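Local coordinates for protein tropomodulin (Caenorhabditis elegans, PDB 1PGV) that probably caps the pointed ends of actin filaments, blocking elongation and depolymerization there, and is represented by its C-terminal, leucine-rich-repeat domain, at residues N49-K52 with R53-K56; S121-V124 with T125-I128; V145-D148 with M149-A152; A171-R174 with V175-L179; E184-R187 with L188-G192. All coordinates share one frame; numbering follows the deposited sequence.

Contact 1 (N49-K52 with R53-K56); sequences NNMK and RVSK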
loop_
_atom_site.group_PDB
_atom_site.type_symbol
_atom_site.label_atom_id
_atom_site.label_comp_id
_atom_site.label_asym_id
_atom_site.label_seq_id
_atom_site.Cartn_x
_atom_site.Cartn_y
_atom_site.Cartn_z
ATOM N N ASN A 49 -10.093 -1.353 -9.033
ATOM C CA ASN A 49 -11.061 -1.542 -7.962
ATOM C C ASN A 49 -12.317 -2.232 -8.485
ATOM O O ASN A 49 -12.802 -1.915 -9.570
ATOM C CB ASN A 49 -11.460 -0.196 -7.342
ATOM C CG ASN A 49 -10.350 0.429 -6.510
ATOM O OD1 ASN A 49 -9.332 -0.205 -6.231
ATOM N ND2 ASN A 49 -10.552 1.675 -6.098
ATOM N N ASN A 50 -12.826 -3.186 -7.706
ATOM C CA ASN A 50 -14.043 -3.919 -8.043
ATOM C C ASN A 50 -13.956 -4.881 -9.224
ATOM O O ASN A 50 -14.973 -5.422 -9.653
ATOM C CB ASN A 50 -15.185 -2.932 -8.284
ATOM C CG ASN A 50 -15.294 -1.899 -7.187
ATOM O OD1 ASN A 50 -15.459 -2.235 -6.013
ATOM N ND2 ASN A 50 -15.198 -0.627 -7.563
ATOM N N MET A 51 -12.755 -5.104 -9.746
ATOM C CA MET A 51 -12.585 -6.020 -10.868
ATOM C C MET A 51 -12.268 -7.433 -10.371
ATOM O O MET A 51 -11.119 -7.871 -10.395
ATOM C CB MET A 51 -11.473 -5.518 -11.796
ATOM C CG MET A 51 -11.805 -4.199 -12.483
ATOM S SD MET A 51 -10.544 -3.646 -13.652
ATOM C CE MET A 51 -11.043 -4.523 -15.136
ATOM N N LYS A 52 -13.301 -8.141 -9.925
ATOM C CA LYS A 52 -13.148 -9.499 -9.409
ATOM C C LYS A 52 -13.082 -10.541 -10.523
ATOM O O LYS A 52 -12.721 -11.695 -10.286
ATOM C CB LYS A 52 -14.309 -9.823 -8.469
ATOM C CG LYS A 52 -14.400 -8.897 -7.270
ATOM C CD LYS A 52 -15.626 -9.189 -6.425
ATOM C CE LYS A 52 -15.622 -8.352 -5.158
ATOM N NZ LYS A 52 -16.814 -8.601 -4.302
ATOM N N ARG A 53 -13.431 -10.121 -11.735
ATOM C CA ARG A 53 -13.432 -10.993 -12.906
ATOM C C ARG A 53 -12.022 -11.387 -13.334
ATOM O O ARG A 53 -11.778 -12.526 -13.731
ATOM C CB ARG A 53 -14.108 -10.283 -14.080
ATOM C CG ARG A 53 -13.387 -9.001 -14.479
ATOM C CD ARG A 53 -13.484 -8.721 -15.969
ATOM N NE ARG A 53 -12.554 -7.664 -16.365
ATOM C CZ ARG A 53 -12.386 -7.239 -17.615
ATOM N NH1 ARG A 53 -13.089 -7.779 -18.601
ATOM N NH2 ARG A 53 -11.510 -6.276 -17.877
ATOM N N VAL A 54 -11.102 -10.432 -13.264
ATOM C CA VAL A 54 -9.721 -10.662 -13.665
ATOM C C VAL A 54 -9.132 -11.920 -13.044
ATOM O O VAL A 54 -9.227 -12.132 -11.832
ATOM C CB VAL A 54 -8.831 -9.458 -13.290
ATOM C CG1 VAL A 54 -7.417 -9.671 -13.807
ATOM C CG2 VAL A 54 -9.424 -8.180 -13.863
ATOM N N SER A 55 -8.527 -12.761 -13.879
ATOM C CA SER A 55 -7.916 -13.986 -13.389
ATOM C C SER A 55 -6.800 -13.584 -12.437
ATOM O O SER A 55 -6.164 -12.545 -12.618
ATOM C CB SER A 55 -7.348 -14.811 -14.546
ATOM O OG SER A 55 -6.275 -14.138 -15.177
ATOM N N LYS A 56 -6.563 -14.407 -11.425
ATOM C CA LYS A 56 -5.536 -14.109 -10.441
ATOM C C LYS A 56 -4.130 -14.117 -11.021
ATOM O O LYS A 56 -3.225 -13.486 -10.472
ATOM C CB LYS A 56 -5.645 -15.091 -9.271
ATOM C CG LYS A 56 -7.055 -15.175 -8.697
ATOM C CD LYS A 56 -7.640 -13.786 -8.435
ATOM C CE LYS A 56 -9.135 -13.856 -8.153
ATOM N NZ LYS A 56 -9.738 -12.515 -7.892
#

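Contact 2 (S121-V124 with T125-I128); sequences STLV and TQSI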
loop_
_atom_site.group_PDB
_atom_site.type_symbol
_atom_site.label_atom_id
_atom_site.label_comp_id
_atom_site.label_asym_id
_atom_site.label_seq_id
_atom_site.Cartn_x
_atom_site.Cartn_y
_atom_site.Cartn_z
ATOM N N SER A 121 7.432 -3.071 4.759
ATOM C CA SER A 121 8.185 -2.895 3.521
ATOM C C SER A 121 8.187 -1.447 3.031
ATOM O O SER A 121 9.042 -1.066 2.241
ATOM C CB SER A 121 7.637 -3.809 2.421
ATOM O OG SER A 121 6.306 -3.473 2.077
ATOM N N THR A 122 7.238 -0.653 3.510
ATOM C CA THR A 122 7.151 0.756 3.101
ATOM C C THR A 122 8.369 1.551 3.574
ATOM O O THR A 122 8.625 2.665 3.103
ATOM C CB THR A 122 5.887 1.436 3.672
ATOM O OG1 THR A 122 5.985 1.522 5.100
ATOM C CG2 THR A 122 4.636 0.645 3.295
ATOM N N LEU A 123 9.135 0.970 4.494
ATOM C CA LEU A 123 10.303 1.651 5.036
ATOM C C LEU A 123 11.510 1.699 4.114
ATOM O O LEU A 123 12.398 2.532 4.296
ATOM C CB LEU A 123 10.712 1.007 6.368
ATOM C CG LEU A 123 9.690 1.123 7.500
ATOM C CD1 LEU A 123 10.167 0.310 8.714
ATOM C CD2 LEU A 123 9.511 2.589 7.885
ATOM N N VAL A 124 11.548 0.824 3.118
ATOM C CA VAL A 124 12.685 0.789 2.211
ATOM C C VAL A 124 12.864 2.083 1.412
ATOM O O VAL A 124 13.942 2.683 1.429
ATOM C CB VAL A 124 12.572 -0.403 1.246
ATOM C CG1 VAL A 124 13.766 -0.430 0.303
ATOM C CG2 VAL A 124 12.494 -1.703 2.048
ATOM N N THR A 125 11.814 2.515 0.722
ATOM C CA THR A 125 11.903 3.744 -0.073
ATOM C C THR A 125 11.053 4.871 0.499
ATOM O O THR A 125 11.278 6.055 0.195
ATOM C CB THR A 125 11.442 3.516 -1.523
ATOM O OG1 THR A 125 10.036 3.248 -1.538
ATOM C CG2 THR A 125 12.188 2.358 -2.145
ATOM N N GLN A 126 10.071 4.506 1.318
ATOM C CA GLN A 126 9.163 5.470 1.921
ATOM C C GLN A 126 8.532 6.438 0.910
ATOM O O GLN A 126 8.363 7.632 1.180
ATOM C CB GLN A 126 9.877 6.233 3.044
ATOM C CG GLN A 126 10.185 5.326 4.244
ATOM C CD GLN A 126 10.801 6.059 5.417
ATOM O OE1 GLN A 126 10.357 7.143 5.793
ATOM N NE2 GLN A 126 11.825 5.453 6.020
ATOM N N SER A 127 8.174 5.907 -0.252
ATOM C CA SER A 127 7.534 6.712 -1.290
ATOM C C SER A 127 6.042 6.837 -0.990
ATOM O O SER A 127 5.422 7.865 -1.263
ATOM C CB SER A 127 7.728 6.058 -2.659
ATOM O OG SER A 127 7.056 4.808 -2.732
ATOM N N ILE A 128 5.462 5.792 -0.403
ATOM C CA ILE A 128 4.036 5.785 -0.097
ATOM C C ILE A 128 3.592 6.746 1.004
ATOM O O ILE A 128 4.204 6.802 2.075
ATOM C CB ILE A 128 3.566 4.350 0.284
ATOM C CG1 ILE A 128 3.770 3.410 -0.908
ATOM C CG2 ILE A 128 2.113 4.374 0.723
ATOM C CD1 ILE A 128 3.439 1.939 -0.621
HETATM O O HOH W 1 9.343 1.005 0.655
HETATM O O HOH W 2 6.071 5.027 2.838
HETATM O O HOH W 3 6.872 3.145 0.542
#

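Contact 3 (V145-D148 with M149-A152); sequences VEMD and MMMA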
loop_
_atom_site.group_PDB
_atom_site.type_symbol
_atom_site.label_atom_id
_atom_site.label_comp_id
_atom_site.label_asym_id
_atom_site.label_seq_id
_atom_site.Cartn_x
_atom_site.Cartn_y
_atom_site.Cartn_z
ATOM N N VAL A 145 0.525 -8.275 15.464
ATOM C CA VAL A 145 0.461 -7.506 14.232
ATOM C C VAL A 145 0.350 -6.009 14.533
ATOM O O VAL A 145 1.048 -5.199 13.926
ATOM C CB VAL A 145 -0.721 -7.955 13.353
ATOM C CG1 VAL A 145 -0.960 -6.935 12.234
ATOM C CG2 VAL A 145 -0.413 -9.324 12.743
ATOM N N GLU A 146 -0.511 -5.640 15.474
ATOM C CA GLU A 146 -0.661 -4.228 15.815
ATOM C C GLU A 146 0.638 -3.620 16.340
ATOM O O GLU A 146 0.975 -2.477 16.016
ATOM C CB GLU A 146 -1.793 -4.047 16.828
ATOM C CG GLU A 146 -3.164 -4.337 16.232
ATOM C CD GLU A 146 -4.284 -3.662 16.992
ATOM O OE1 GLU A 146 -3.989 -2.739 17.774
ATOM O OE2 GLU A 146 -5.456 -4.037 16.794
ATOM N N MET A 147 1.387 -4.384 17.134
ATOM C CA MET A 147 2.650 -3.890 17.673
ATOM C C MET A 147 3.678 -3.721 16.554
ATOM O O MET A 147 4.487 -2.791 16.573
ATOM C CB MET A 147 3.174 -4.854 18.740
ATOM C CG MET A 147 2.159 -5.099 19.839
ATOM S SD MET A 147 1.762 -3.616 20.785
ATOM C CE MET A 147 1.179 -4.334 22.324
ATOM N N ASP A 148 3.629 -4.621 15.579
ATOM C CA ASP A 148 4.530 -4.586 14.432
ATOM C C ASP A 148 4.230 -3.299 13.652
ATOM O O ASP A 148 5.113 -2.466 13.411
ATOM C CB ASP A 148 4.251 -5.794 13.535
ATOM C CG ASP A 148 5.171 -5.874 12.330
ATOM O OD1 ASP A 148 5.598 -4.816 11.805
ATOM O OD2 ASP A 148 5.455 -7.008 11.884
ATOM N N MET A 149 2.965 -3.156 13.273
ATOM C CA MET A 149 2.501 -2.004 12.496
ATOM C C MET A 149 2.758 -0.650 13.142
ATOM O O MET A 149 3.189 0.301 12.468
ATOM C CB MET A 149 1.007 -2.132 12.220
ATOM C CG MET A 149 0.632 -3.281 11.310
ATOM S SD MET A 149 -1.115 -3.241 10.937
ATOM C CE MET A 149 -1.145 -4.251 9.455
ATOM N N MET A 150 2.481 -0.537 14.438
ATOM C CA MET A 150 2.687 0.742 15.102
ATOM C C MET A 150 4.147 1.154 15.105
ATOM O O MET A 150 4.457 2.338 14.975
ATOM C CB MET A 150 2.132 0.722 16.530
ATOM C CG MET A 150 2.847 -0.193 17.500
ATOM S SD MET A 150 2.190 0.060 19.171
ATOM C CE MET A 150 3.654 -0.328 20.156
ATOM N N MET A 151 5.056 0.191 15.240
ATOM C CA MET A 151 6.472 0.527 15.237
ATOM C C MET A 151 6.966 0.854 13.830
ATOM O O MET A 151 7.805 1.743 13.650
ATOM C CB MET A 151 7.301 -0.616 15.826
ATOM C CG MET A 151 6.985 -0.884 17.296
ATOM S SD MET A 151 6.977 0.628 18.297
ATOM C CE MET A 151 8.709 0.929 18.455
ATOM N N ALA A 152 6.450 0.134 12.838
ATOM C CA ALA A 152 6.834 0.357 11.447
ATOM C C ALA A 152 6.390 1.746 11.011
ATOM O O ALA A 152 7.145 2.482 10.371
ATOM C CB ALA A 152 6.190 -0.682 10.547
#

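Contact 4 (A171-R174 with V175-L179); sequences ARHR and VSEAL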
loop_
_atom_site.group_PDB
_atom_site.type_symbol
_atom_site.label_atom_id
_atom_site.label_comp_id
_atom_site.label_asym_id
_atom_site.label_seq_id
_atom_site.Cartn_x
_atom_site.Cartn_y
_atom_site.Cartn_z
ATOM N N ALA A 171 -1.255 1.557 20.124
ATOM C CA ALA A 171 -1.021 1.587 18.685
ATOM C C ALA A 171 -1.749 2.793 18.092
ATOM O O ALA A 171 -1.155 3.580 17.351
ATOM C CB ALA A 171 -1.521 0.296 18.030
ATOM N N ARG A 172 -3.027 2.939 18.430
ATOM C CA ARG A 172 -3.825 4.054 17.919
ATOM C C ARG A 172 -3.134 5.393 18.191
ATOM O O ARG A 172 -2.995 6.228 17.291
ATOM C CB ARG A 172 -5.215 4.041 18.560
ATOM C CG ARG A 172 -6.013 2.780 18.258
ATOM C CD ARG A 172 -7.399 2.813 18.884
ATOM N NE ARG A 172 -8.195 3.923 18.375
ATOM C CZ ARG A 172 -9.484 4.097 18.633
ATOM N NH1 ARG A 172 -10.133 3.227 19.401
ATOM N NH2 ARG A 172 -10.125 5.144 18.131
ATOM N N HIS A 173 -2.690 5.582 19.432
ATOM C CA HIS A 173 -2.008 6.807 19.840
ATOM C C HIS A 173 -0.681 7.025 19.115
ATOM O O HIS A 173 -0.433 8.105 18.571
ATOM C CB HIS A 173 -1.761 6.791 21.352
ATOM C CG HIS A 173 -0.921 7.932 21.842
ATOM N ND1 HIS A 173 -1.354 9.242 21.818
ATOM C CD2 HIS A 173 0.328 7.959 22.364
ATOM C CE1 HIS A 173 -0.407 10.025 22.304
ATOM N NE2 HIS A 173 0.624 9.271 22.642
ATOM N N ARG A 174 0.176 6.009 19.104
ATOM C CA ARG A 174 1.469 6.150 18.448
ATOM C C ARG A 174 1.333 6.346 16.939
ATOM O O ARG A 174 2.101 7.093 16.329
ATOM C CB ARG A 174 2.357 4.948 18.778
ATOM C CG ARG A 174 2.620 4.834 20.274
ATOM C CD ARG A 174 3.520 3.669 20.645
ATOM N NE ARG A 174 4.911 3.888 20.270
ATOM C CZ ARG A 174 5.933 3.238 20.814
ATOM N NH1 ARG A 174 5.714 2.333 21.760
ATOM N NH2 ARG A 174 7.170 3.486 20.413
ATOM N N VAL A 175 0.348 5.691 16.336
ATOM C CA VAL A 175 0.130 5.831 14.904
ATOM C C VAL A 175 -0.372 7.245 14.602
ATOM O O VAL A 175 0.169 7.923 13.728
ATOM C CB VAL A 175 -0.873 4.779 14.396
ATOM C CG1 VAL A 175 -1.350 5.123 12.993
ATOM C CG2 VAL A 175 -0.185 3.413 14.371
ATOM N N SER A 176 -1.387 7.690 15.333
ATOM C CA SER A 176 -1.925 9.035 15.131
ATOM C C SER A 176 -0.821 10.085 15.280
ATOM O O SER A 176 -0.698 10.992 14.453
ATOM C CB SER A 176 -3.048 9.313 16.129
ATOM O OG SER A 176 -2.563 9.280 17.460
ATOM N N GLU A 177 -0.014 9.965 16.330
ATOM C CA GLU A 177 1.075 10.914 16.551
ATOM C C GLU A 177 2.078 10.925 15.404
ATOM O O GLU A 177 2.526 11.990 14.963
ATOM C CB GLU A 177 1.803 10.595 17.857
ATOM C CG GLU A 177 0.992 10.927 19.086
ATOM C CD GLU A 177 0.686 12.404 19.173
ATOM O OE1 GLU A 177 1.647 13.200 19.230
ATOM O OE2 GLU A 177 -0.509 12.771 19.178
ATOM N N ALA A 178 2.435 9.742 14.920
ATOM C CA ALA A 178 3.385 9.629 13.826
ATOM C C ALA A 178 2.833 10.253 12.546
ATOM O O ALA A 178 3.551 10.961 11.834
ATOM C CB ALA A 178 3.725 8.162 13.577
ATOM N N LEU A 179 1.567 9.984 12.245
ATOM C CA LEU A 179 0.968 10.527 11.027
ATOM C C LEU A 179 0.886 12.048 11.104
ATOM O O LEU A 179 1.137 12.744 10.112
ATOM C CB LEU A 179 -0.419 9.927 10.797
ATOM C CG LEU A 179 -0.419 8.409 10.551
ATOM C CD1 LEU A 179 -1.814 7.951 10.171
ATOM C CD2 LEU A 179 0.571 8.060 9.444
#

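Contact 5 (E184-R187 with L188-G192); sequences ERVR and LRRLG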
loop_
_atom_site.group_PDB
_atom_site.type_symbol
_atom_site.label_atom_id
_atom_site.label_comp_id
_atom_site.label_asym_id
_atom_site.label_seq_id
_atom_site.Cartn_x
_atom_site.Cartn_y
_atom_site.Cartn_z
ATOM N N GLU A 184 2.991 17.408 9.585
ATOM C CA GLU A 184 3.654 18.665 9.937
ATOM C C GLU A 184 4.970 18.826 9.186
ATOM O O GLU A 184 5.360 19.939 8.823
ATOM C CB GLU A 184 3.900 18.735 11.443
ATOM C CG GLU A 184 2.648 19.045 12.232
ATOM C CD GLU A 184 2.005 20.337 11.766
ATOM O OE1 GLU A 184 2.725 21.356 11.715
ATOM O OE2 GLU A 184 0.795 20.330 11.448
ATOM N N ARG A 185 5.654 17.711 8.952
ATOM C CA ARG A 185 6.916 17.728 8.228
ATOM C C ARG A 185 6.669 18.243 6.807
ATOM O O ARG A 185 7.442 19.054 6.284
ATOM C CB ARG A 185 7.508 16.313 8.202
ATOM C CG ARG A 185 8.829 16.175 7.472
ATOM C CD ARG A 185 9.623 14.991 8.026
ATOM N NE ARG A 185 10.490 14.387 7.022
ATOM C CZ ARG A 185 10.037 13.730 5.959
ATOM N NH1 ARG A 185 8.731 13.599 5.777
ATOM N NH2 ARG A 185 10.882 13.195 5.084
ATOM N N VAL A 186 5.580 17.778 6.197
ATOM C CA VAL A 186 5.207 18.191 4.848
ATOM C C VAL A 186 4.795 19.665 4.825
ATOM O O VAL A 186 5.208 20.419 3.941
ATOM C CB VAL A 186 4.023 17.348 4.307
ATOM C CG1 VAL A 186 3.484 17.955 3.011
ATOM C CG2 VAL A 186 4.479 15.911 4.064
ATOM N N ARG A 187 3.976 20.058 5.795
ATOM C CA ARG A 187 3.494 21.435 5.891
ATOM C C ARG A 187 4.665 22.408 5.975
ATOM O O ARG A 187 4.718 23.397 5.239
ATOM C CB ARG A 187 2.590 21.591 7.119
ATOM C CG ARG A 187 1.855 22.928 7.192
ATOM C CD ARG A 187 0.956 23.019 8.418
ATOM N NE ARG A 187 1.719 23.086 9.662
ATOM C CZ ARG A 187 2.288 24.189 10.136
ATOM N NH1 ARG A 187 2.177 25.331 9.471
ATOM N NH2 ARG A 187 2.978 24.148 11.271
ATOM N N LEU A 188 5.613 22.121 6.862
ATOM C CA LEU A 188 6.771 22.991 7.019
ATOM C C LEU A 188 7.642 23.013 5.768
ATOM O O LEU A 188 8.187 24.062 5.404
ATOM C CB LEU A 188 7.602 22.561 8.237
ATOM C CG LEU A 188 6.922 22.756 9.597
ATOM C CD1 LEU A 188 7.888 22.379 10.718
ATOM C CD2 LEU A 188 6.479 24.210 9.752
ATOM N N ARG A 189 7.783 21.869 5.104
ATOM C CA ARG A 189 8.603 21.829 3.901
ATOM C C ARG A 189 7.939 22.676 2.819
ATOM O O ARG A 189 8.619 23.342 2.044
ATOM C CB ARG A 189 8.789 20.390 3.412
ATOM C CG ARG A 189 9.910 20.237 2.390
ATOM C CD ARG A 189 10.315 18.776 2.218
ATOM N NE ARG A 189 9.289 17.988 1.545
ATOM C CZ ARG A 189 8.926 18.165 0.277
ATOM N NH1 ARG A 189 9.508 19.109 -0.454
ATOM N NH2 ARG A 189 7.990 17.392 -0.263
ATOM N N ARG A 190 6.609 22.652 2.779
ATOM C CA ARG A 190 5.853 23.440 1.803
ATOM C C ARG A 190 6.073 24.931 2.057
ATOM O O ARG A 190 6.057 25.739 1.125
ATOM C CB ARG A 190 4.355 23.157 1.919
ATOM C CG ARG A 190 3.902 21.765 1.531
ATOM C CD ARG A 190 2.451 21.584 1.960
ATOM N NE ARG A 190 1.889 20.288 1.584
ATOM C CZ ARG A 190 0.762 19.795 2.088
ATOM N NH1 ARG A 190 0.080 20.488 2.992
ATOM N NH2 ARG A 190 0.309 18.615 1.684
ATOM N N LEU A 191 6.262 25.289 3.324
ATOM C CA LEU A 191 6.466 26.684 3.700
ATOM C C LEU A 191 7.925 27.114 3.578
ATOM O O LEU A 191 8.258 28.267 3.850
ATOM C CB LEU A 191 5.989 26.920 5.137
ATOM C CG LEU A 191 4.517 26.636 5.461
ATOM C CD1 LEU A 191 4.263 26.942 6.929
ATOM C CD2 LEU A 191 3.607 27.479 4.578
ATOM N N GLY A 192 8.788 26.189 3.165
ATOM C CA GLY A 192 10.199 26.501 3.032
ATOM C C GLY A 192 10.899 26.351 4.369
ATOM O O GLY A 192 11.964 26.931 4.595
#

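Contact 1 (N49-K52 with R53-K56)
Met51 and Arg53 send their side chains in the same direction, side by side, and meet near their ends. The methyl CE of Met51 lies 3.3 Å from NH2 of Arg53, with NE of Arg53 next at 3.7 Å from that same CE. It approaches the edge of the guanidinium close to its plane, so the arginine presents its nitrogen rim to the methyl. Two bends produce this meeting. In Met51 the chain runs straight as far as the sulfur and then turns at chi3 (86°), which swings CE across to the arginine. In Arg53 the first torsion (chi1 61°) sets CG between the backbone N and the carbonyl carbon, and chi2 (147°) departs from a staggered value before the chain straightens toward its charged end.

Nearer the backbone, Met51 touches Val54 instead. The valine branch CG2 rests 3.9 Å from CB of Met51 and equally far, 3.9 Å, from O of Met51. Val54 is the buried member of the group, and helix 29-37 reaches both Met51 and Val54 through Val29. NZ of Lys56 comes only to 3.9 Å from O of Lys52, a loose approach.

No hydrogen bond spans the two segments; the contact rests on the methyl at the guanidinium edge and on Met51 against Val54. Ser55 occupies the N-cap position of helix 56-66, its OG accepting a weak bond from the backbone N of Arg58. The arrangement belongs to the strand-to-helix connection of a leucine-rich-repeat domain, leading from strand 45-47 into helix 56-66.

Contact 2 (S121-V124 with T125-I128)
Ser121 and Thr125 are bridged by water 1, which donates to O of Ser121 at 2.6 Å and accepts from N of Thr125 at 2.9 Å. The carbonyl O of Thr122 gathers polar links to both Gln126 and Ile128. Water 3 donates to O of Thr122 at 3.1 Å and accepts from N of Ile128, while water 2 donates to O of Ile128 at 2.7 Å and only weakly to O of Thr122. The direct bond from N of Gln126 to O of Thr122 is short, 2.9 Å, but weak because it is bent (126°).

The extended Gln126 side chain brings NE2 into a weak bond of 3.4 Å with O of Leu123, and OE1 accepts from the backbone N of Glu157. Farther out, OG1 of Thr122 and OG1 of Thr125 turn to O of Leu119 and O of Ser97, respectively.

Packing is lighter. CD2 of Leu123 brushes NE2 of Gln126 at 4.1 Å, their side chains crossing at a slant. On the buried side CG2 of Thr122 comes to 4.3 Å from CD1 of Ile128. A type I turn from Ser121 to Val124, followed by Gln126 with positive phi, makes this a helix-to-strand connection in a leucine-rich-repeat domain, from helix 112-121 toward strand 130-132.

Contact 3 (V145-D148 with M149-A152)
Regular helical bonds join Val145 to Met149, Glu146 to Met150 and Asp148 to Ala152, and the first is almost straight, with N of Met149 2.9 Å from O of Val145 at 177°; the two bonds from N of Met151, to O of Met147 and O of Asp148, are weak. The side chains then divide by face. Val145 and Met149 lie alongside each other, pointing the same way. Met149 is extended beyond CG, and CE of Met149 lies 3.9 Å from CG1 of Val145, with SD close by. This pair looks toward helix 112-121, where Val145 meets Pro112 and Met149 meets Leu115.

All of this lies on the helix of a beta-alpha-beta unit, strand 130-132, helix 143-155 and strand 161-163, within the leucine-rich-repeat fold. On the side facing helix 169-190, Met150 takes a first torsion of 67°, which sets its CG against two carbonyl oxygens, 3.2 Å from O of Met147 and 3.3 Å from O of Glu146. From there the extended chain runs beside Met147, and CE of Met150 reaches SD of Met147 at 3.8 Å. Met151 follows its own path: its CG sits 3.2 Å from O of Met147, and its end leads away.

The two acids find their partners in neighbouring parts of the fold: OD1 of Asp148 forms a salt bridge with NE of Arg120, while the two carboxylate oxygens of Glu146 take the backbone N of Ala167 and of Ser168, just ahead of helix 169-190.

Contact 4 (A171-R174 with V175-L179)
His173 and Glu177 sit one turn apart, and the glutamate lays an aliphatic carbon over the imidazole. CG of Glu177 stands over one face in a CH-pi contact, 4.0 Å from the centroid of the His173 ring and 25° off the normal. The offset is toward the rim, so CE1 of His173 is the ring atom nearest CG of Glu177, at 3.6 Å. A chi1 of 173° carries the histidine ring along the helix toward Glu177, whose own chain bends at chi2. The ring and carboxylate planes end only 22° apart, but the polar ends do not meet, OE2 of Glu177 staying 4.5 Å from ND1 of His173.

Beneath the ring, O of His173 carries two bonds that arrive from the same face of its carbonyl plane. OG of Ser176 donates at 2.7 Å to O of His173. The regular helical bond to O of His173 comes from N of Glu177, at 2.9 Å. The serine hydroxyl is thereby turned back onto the main chain of its own helix.

Val175 points elsewhere. Its branch CG2 lies tightly against O of Ala171, at 3.1 Å, on the flank where Phe166 and helix 143-155 close over Ala171 and Val175. Arg174 reaches across to helix 143-155 through a salt bridge to Glu154 and holds a second one to Glu170 of its own helix. The combination is that of an amphipathic helix, here the long C-terminal helix 169-190, lying against the last beta-alpha-beta unit of a leucine-rich-repeat domain.

Contact 5 (E184-R187 with L188-G192)
Backbone bonds tie Leu188 to Glu184, Arg189 to Arg185, Arg190 to Val186 and Leu191 to Arg187, each amide donating one turn back to a carbonyl. The helix then stops. Gly192 has positive phi (84°), and N of Gly192 bonds to O of Arg189 at 3.1 Å, one of the two bonds back into the last turn that, with the positive phi, define a Schellman motif; having no side chain, the glycine adopts these angles without crowding the carbonyl O of Leu191.

Arg187 grips Glu184 in a salt bridge, from the side and with two nitrogens, both on a single oxygen: NH2 is 2.8 Å from OE1 of Glu184 and NE is 2.9 Å from it. NH2 uses the syn lone pair of OE1, whereas NE meets it on the syn side but 27° out of the carboxylate plane. OE1 lies almost in the plane of the guanidinium, and this double hold should fix the rotation of that group. A bend at chi3 (69°) turns the arginine back to its partner.

These bonds belong to the last two turns of helix 169-190, the C-terminal helix of the leucine-rich-repeat domain, in a surface region far from the chain's centre. Arg185 adds a long, weak ion pair with Glu157.

Apolar atoms pack on the arginines. CG1 of Val186 lies over a face of the Arg190 guanidinium, displaced to its rim, 3.2 Å from NE and 3.4 Å from CZ of Arg190, a tight fit. CD2 of Leu188 covers one face of the Arg187 guanidinium, 3.8 Å from NH2 of Arg187. From the next turn CD1 of Leu191 approaches NH1 of Arg187 to 3.7 Å.

How the contacts relate
Contacts 3 and 4 have the closest centres, about 10 Å apart, on adjoining helices. SD of Met151 lies 3.6 Å from NH2 of Arg174, while SD of Met150 comes equally near, 3.6 Å, to CA of Ala171, so the methionines of one helix pack on the other. Contact 2 touches contact 3 alone of the two, CD2 of Leu123 lying 3.4 Å from O of Ala152 toward the C-terminal end of helix 143-155. Contact 5 continues helix 169-190 beyond contact 4, with centres about 19 Å apart. Contact 1 stands alone at the N-terminal end of the domain, its centre about 39 Å from that of contact 5.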